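Local coordinates for protein (thiaminase I) (Bacillus subtilis, PDB 3THI) that cleaves thiamin, transferring its pyrimidine moiety from the thiazole to another nucleophile, at residues 163-168 against 173-178; 313-318 against 323-328. One frame throughout, in Å; residues are numbered along the deposited sequence.

Contact 1: residues 163-168 against 173-178; sequences EALIDV and TEYDLL
Thr173 opens the loop's side of the contact against Ile166 of helix 154-169: its CG2 lies 3.8 Å from Ile166 CG1, and its backbone O is 3.6 Å from Ile166 CD1. With OG1 anti to the backbone N (chi1 176°), the methyl is left to turn inward, where it covers one face of the Tyr175 ring, 3.6 Å above its centre. The hydroxyl meanwhile accepts from Tyr175 N at 2.9 Å, the bond of an ST turn, which ties the threonine to the tyrosine two residues on. The turn lies in the loop that follows helix 154-169, inside the thiaminase-1 family region, and presents the ring to the helix, so that loop and helix share a small apolar interface. Tyr175 buries more surface here than Thr173. Its ring crosses Ile166 obliquely, CE2 at 3.6 Å from Ile166 CD1, while Leu165 CD2 comes to the ring edge. The phenol end lodges against the aliphatic bases of both residues, OH being 3.3 Å from Leu165 CB and 3.5 Å from Ile166 CG1. There the hydroxyl is hydrogen-bonded to the backbone O of Leu162, which satisfies it among carbons. Beyond the tyrosine, Asp176 turns to a salt bridge with Arg93.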
# COMPACT_ATOMS: atom_id res chain seq x y z
N GLU A 163 -5.59 11.61 -0.40
CA GLU A 163 -4.61 11.58 0.68
C GLU A 163 -4.07 12.99 0.88
O GLU A 163 -3.98 13.47 2.02
CB GLU A 163 -3.45 10.64 0.34
CG GLU A 163 -3.83 9.18 0.32
CD GLU A 163 -2.64 8.28 0.44
OE1 GLU A 163 -1.66 8.49 -0.30
OE2 GLU A 163 -2.67 7.35 1.28
N ALA A 164 -3.72 13.65 -0.22
CA ALA A 164 -3.21 15.01 -0.18
C ALA A 164 -4.22 15.93 0.47
O ALA A 164 -3.85 16.78 1.28
CB ALA A 164 -2.90 15.50 -1.60
N LEU A 165 -5.50 15.74 0.15
CA LEU A 165 -6.56 16.58 0.70
C LEU A 165 -6.59 16.51 2.22
O LEU A 165 -6.87 17.51 2.89
CB LEU A 165 -7.92 16.19 0.12
CG LEU A 165 -9.07 17.15 0.40
CD1 LEU A 165 -8.74 18.51 -0.17
CD2 LEU A 165 -10.37 16.63 -0.20
N ILE A 166 -6.31 15.33 2.78
CA ILE A 166 -6.30 15.18 4.23
C ILE A 166 -5.20 16.04 4.83
O ILE A 166 -5.45 16.81 5.76
CB ILE A 166 -6.15 13.68 4.64
CG1 ILE A 166 -7.50 12.97 4.52
CG2 ILE A 166 -5.57 13.56 6.07
CD1 ILE A 166 -7.45 11.47 4.76
N ASP A 167 -4.00 15.98 4.26
CA ASP A 167 -2.88 16.75 4.77
C ASP A 167 -3.10 18.24 4.60
O ASP A 167 -2.63 19.04 5.41
CB ASP A 167 -1.57 16.31 4.09
CG ASP A 167 -1.26 14.84 4.32
OD1 ASP A 167 -1.63 14.30 5.39
OD2 ASP A 167 -0.66 14.20 3.42
N VAL A 168 -3.85 18.60 3.56
CA VAL A 168 -4.17 19.99 3.26
C VAL A 168 -5.14 20.55 4.28
O VAL A 168 -4.98 21.67 4.74
CB VAL A 168 -4.73 20.13 1.81
CG1 VAL A 168 -5.51 21.43 1.66
CG2 VAL A 168 -3.59 20.13 0.79
N THR A 173 -9.78 11.93 8.06
CA THR A 173 -11.15 11.55 7.78
C THR A 173 -11.17 10.21 7.07
O THR A 173 -10.23 9.88 6.35
CB THR A 173 -11.90 12.59 6.91
OG1 THR A 173 -13.21 12.09 6.62
CG2 THR A 173 -11.19 12.85 5.60
N GLU A 174 -12.20 9.41 7.33
CA GLU A 174 -12.33 8.13 6.66
C GLU A 174 -13.15 8.32 5.39
O GLU A 174 -13.49 7.36 4.71
CB GLU A 174 -12.99 7.10 7.56
CG GLU A 174 -12.16 6.76 8.78
CD GLU A 174 -12.61 5.49 9.47
OE1 GLU A 174 -13.77 5.08 9.27
OE2 GLU A 174 -11.80 4.91 10.22
N TYR A 175 -13.47 9.58 5.10
CA TYR A 175 -14.25 9.95 3.93
C TYR A 175 -15.57 9.21 3.79
O TYR A 175 -15.91 8.77 2.69
CB TYR A 175 -13.44 9.76 2.66
CG TYR A 175 -12.37 10.80 2.45
CD1 TYR A 175 -12.70 12.13 2.15
CD2 TYR A 175 -11.02 10.45 2.48
CE1 TYR A 175 -11.71 13.07 1.88
CE2 TYR A 175 -10.02 11.38 2.21
CZ TYR A 175 -10.37 12.68 1.91
OH TYR A 175 -9.37 13.57 1.62
N ASP A 176 -16.31 9.06 4.90
CA ASP A 176 -17.63 8.40 4.87
C ASP A 176 -18.39 9.13 3.79
O ASP A 176 -19.12 8.53 2.99
CB ASP A 176 -18.36 8.55 6.21
CG ASP A 176 -17.95 7.50 7.23
OD1 ASP A 176 -17.46 6.43 6.81
OD2 ASP A 176 -18.10 7.74 8.45
N LEU A 177 -18.18 10.44 3.78
CA LEU A 177 -18.75 11.31 2.77
C LEU A 177 -17.54 11.70 1.94
O LEU A 177 -16.55 12.21 2.47
CB LEU A 177 -19.37 12.54 3.43
CG LEU A 177 -20.18 13.43 2.49
CD1 LEU A 177 -21.39 12.65 1.98
CD2 LEU A 177 -20.62 14.69 3.24
N LEU A 178 -17.54 11.35 0.66
CA LEU A 178 -16.44 11.70 -0.22
C LEU A 178 -16.60 13.16 -0.69
O LEU A 178 -17.71 13.64 -0.87
CB LEU A 178 -16.35 10.71 -1.38
CG LEU A 178 -15.80 9.38 -0.87
CD1 LEU A 178 -16.32 8.23 -1.70
CD2 LEU A 178 -14.26 9.42 -0.86

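Contact 2: residues 313-318 against 323-328; sequences QVYEAL and PIYSEL
Leu318 and Tyr325 meet methyl to ring face: CD1 of the leucine stands 3.5 Å from the ring centroid, only 9° off the normal, a CH-pi contact placed almost exactly over the centre. Leu318 CG is anti to its carbonyl carbon (chi1 -71°) and the chain is then extended, which carries CD1 out above the aromatic carbons while CB stays near the root of the ring, 3.9 Å from Tyr325 CG. Leu328, one helical turn on from Tyr325, lays its CD1 against the opposite face, displaced toward the rim, so the ring is sandwiched between two leucines. Tyr315 comes from another direction. Its side chain crosses that of Tyr325 at about a right angle, and its CD1 lies in the plane of the Tyr325 ring, at the edge, 3.9 Å from Tyr325 CD1. The same CD1 has the backbone O of Tyr325 at 3.6 Å, near the plane of its own ring, and the neighbouring CE1 reaches Leu328 CB at 4.2 Å.

These side chains fill the space between two nearly antiparallel helices, a helical hairpin whose segment axes approach to 8.8 Å at 151°. The hairpin lies against strands 308-309 and 245-248 of a protein whose family belongs to the periplasmic-binding-protein clan. Replacing Tyr325 by an alanine would probably open a gap between Leu318 and Leu328 and leave the backbone O of Leu307 without its phenol partner. The two tyrosine hydroxyls are tied to strand 308-309 and its approach, Tyr315 OH to Pro309 O and Tyr325 OH to Leu307 O. No hydrogen bond joins the two segments, so cohesion across this buried contact rests on apolar and aromatic packing, with the polar ends anchoring the hairpin to that strand and the residue before it.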
# COMPACT_ATOMS: atom_id res chain seq x y z
N GLN A 313 6.02 -7.90 15.74
CA GLN A 313 6.79 -9.14 15.71
C GLN A 313 7.55 -9.39 14.40
O GLN A 313 8.68 -9.89 14.42
CB GLN A 313 5.87 -10.32 16.02
CG GLN A 313 6.57 -11.63 16.33
CD GLN A 313 7.26 -11.62 17.68
OE1 GLN A 313 8.47 -11.84 17.77
NE2 GLN A 313 6.49 -11.36 18.73
N VAL A 314 6.94 -9.04 13.27
CA VAL A 314 7.59 -9.25 11.97
C VAL A 314 8.78 -8.31 11.79
O VAL A 314 9.82 -8.71 11.28
CB VAL A 314 6.60 -9.08 10.80
CG1 VAL A 314 7.21 -9.63 9.52
CG2 VAL A 314 5.31 -9.81 11.09
N TYR A 315 8.64 -7.06 12.23
CA TYR A 315 9.74 -6.11 12.13
C TYR A 315 10.86 -6.56 13.06
O TYR A 315 12.04 -6.46 12.73
CB TYR A 315 9.28 -4.72 12.56
CG TYR A 315 8.37 -4.07 11.56
CD1 TYR A 315 8.90 -3.50 10.39
CD2 TYR A 315 6.99 -4.01 11.77
CE1 TYR A 315 8.08 -2.90 9.46
CE2 TYR A 315 6.15 -3.41 10.83
CZ TYR A 315 6.71 -2.85 9.68
OH TYR A 315 5.91 -2.26 8.75
N GLU A 316 10.47 -7.05 14.23
CA GLU A 316 11.43 -7.53 15.21
C GLU A 316 12.23 -8.68 14.61
O GLU A 316 13.46 -8.67 14.62
CB GLU A 316 10.68 -7.97 16.48
CG GLU A 316 9.82 -6.84 17.12
CD GLU A 316 8.85 -7.32 18.22
OE1 GLU A 316 8.69 -8.55 18.41
OE2 GLU A 316 8.25 -6.46 18.90
N ALA A 317 11.52 -9.64 14.01
CA ALA A 317 12.13 -10.81 13.40
C ALA A 317 12.92 -10.57 12.12
O ALA A 317 13.94 -11.24 11.87
CB ALA A 317 11.08 -11.88 13.17
N LEU A 318 12.48 -9.63 11.30
CA LEU A 318 13.15 -9.35 10.03
C LEU A 318 14.40 -8.50 10.10
O LEU A 318 15.37 -8.78 9.39
CB LEU A 318 12.18 -8.73 9.02
CG LEU A 318 11.10 -9.61 8.42
CD1 LEU A 318 10.21 -8.77 7.53
CD2 LEU A 318 11.71 -10.76 7.63
N PRO A 323 18.44 -5.21 7.93
CA PRO A 323 18.46 -3.92 8.64
C PRO A 323 17.57 -2.83 8.05
O PRO A 323 17.26 -1.85 8.73
CB PRO A 323 19.94 -3.55 8.61
CG PRO A 323 20.62 -4.90 8.67
CD PRO A 323 19.81 -5.67 7.66
N ILE A 324 17.17 -2.98 6.79
CA ILE A 324 16.27 -2.02 6.16
C ILE A 324 14.95 -2.00 6.96
O ILE A 324 14.35 -0.94 7.15
CB ILE A 324 15.98 -2.38 4.67
CG1 ILE A 324 17.18 -2.02 3.80
CG2 ILE A 324 14.74 -1.67 4.18
CD1 ILE A 324 17.05 -2.47 2.36
N TYR A 325 14.53 -3.16 7.44
CA TYR A 325 13.30 -3.27 8.22
C TYR A 325 13.32 -2.52 9.55
O TYR A 325 12.27 -2.34 10.18
CB TYR A 325 12.92 -4.74 8.41
CG TYR A 325 12.07 -5.24 7.27
CD1 TYR A 325 10.69 -4.98 7.25
CD2 TYR A 325 12.63 -5.93 6.20
CE1 TYR A 325 9.89 -5.41 6.19
CE2 TYR A 325 11.85 -6.36 5.13
CZ TYR A 325 10.48 -6.10 5.14
OH TYR A 325 9.68 -6.58 4.12
N SER A 326 14.50 -2.08 9.97
CA SER A 326 14.64 -1.31 11.20
C SER A 326 14.12 0.09 10.88
O SER A 326 13.29 0.66 11.60
CB SER A 326 16.11 -1.28 11.63
OG SER A 326 16.28 -0.63 12.87
N GLU A 327 14.56 0.62 9.74
CA GLU A 327 14.14 1.94 9.30
C GLU A 327 12.64 1.95 8.95
O GLU A 327 11.93 2.89 9.28
CB GLU A 327 14.97 2.35 8.09
CG GLU A 327 14.84 3.82 7.73
CD GLU A 327 15.82 4.25 6.66
OE1 GLU A 327 16.77 3.49 6.35
OE2 GLU A 327 15.63 5.35 6.12
N LEU A 328 12.17 0.87 8.33
CA LEU A 328 10.76 0.74 7.97
C LEU A 328 9.90 0.65 9.23
O LEU A 328 8.79 1.19 9.28
CB LEU A 328 10.55 -0.50 7.09
CG LEU A 328 11.29 -0.57 5.74
CD1 LEU A 328 10.96 -1.88 5.05
CD2 LEU A 328 10.91 0.60 4.84

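Contact 1 closes before contact 2 opens along the chain, and they do not touch: their centres are 30 Å apart and their nearest atoms about 15 Å, each centre lying about 17 Å from that of the chain. Both join segments close in sequence and both set tyrosine rings against aliphatic groups, with phenol hydroxyls bonded to backbone carbonyls. They differ in form: 163-168 meets a loop in a partly buried contact, whereas 313-318 and 323-328 pair as helices. The extended strand 96-112 links their surroundings, pairing with 260-269, which touches Ile166, and with 308-309, which touches Tyr315. No catalytic or ligand-binding role is assigned to either contact.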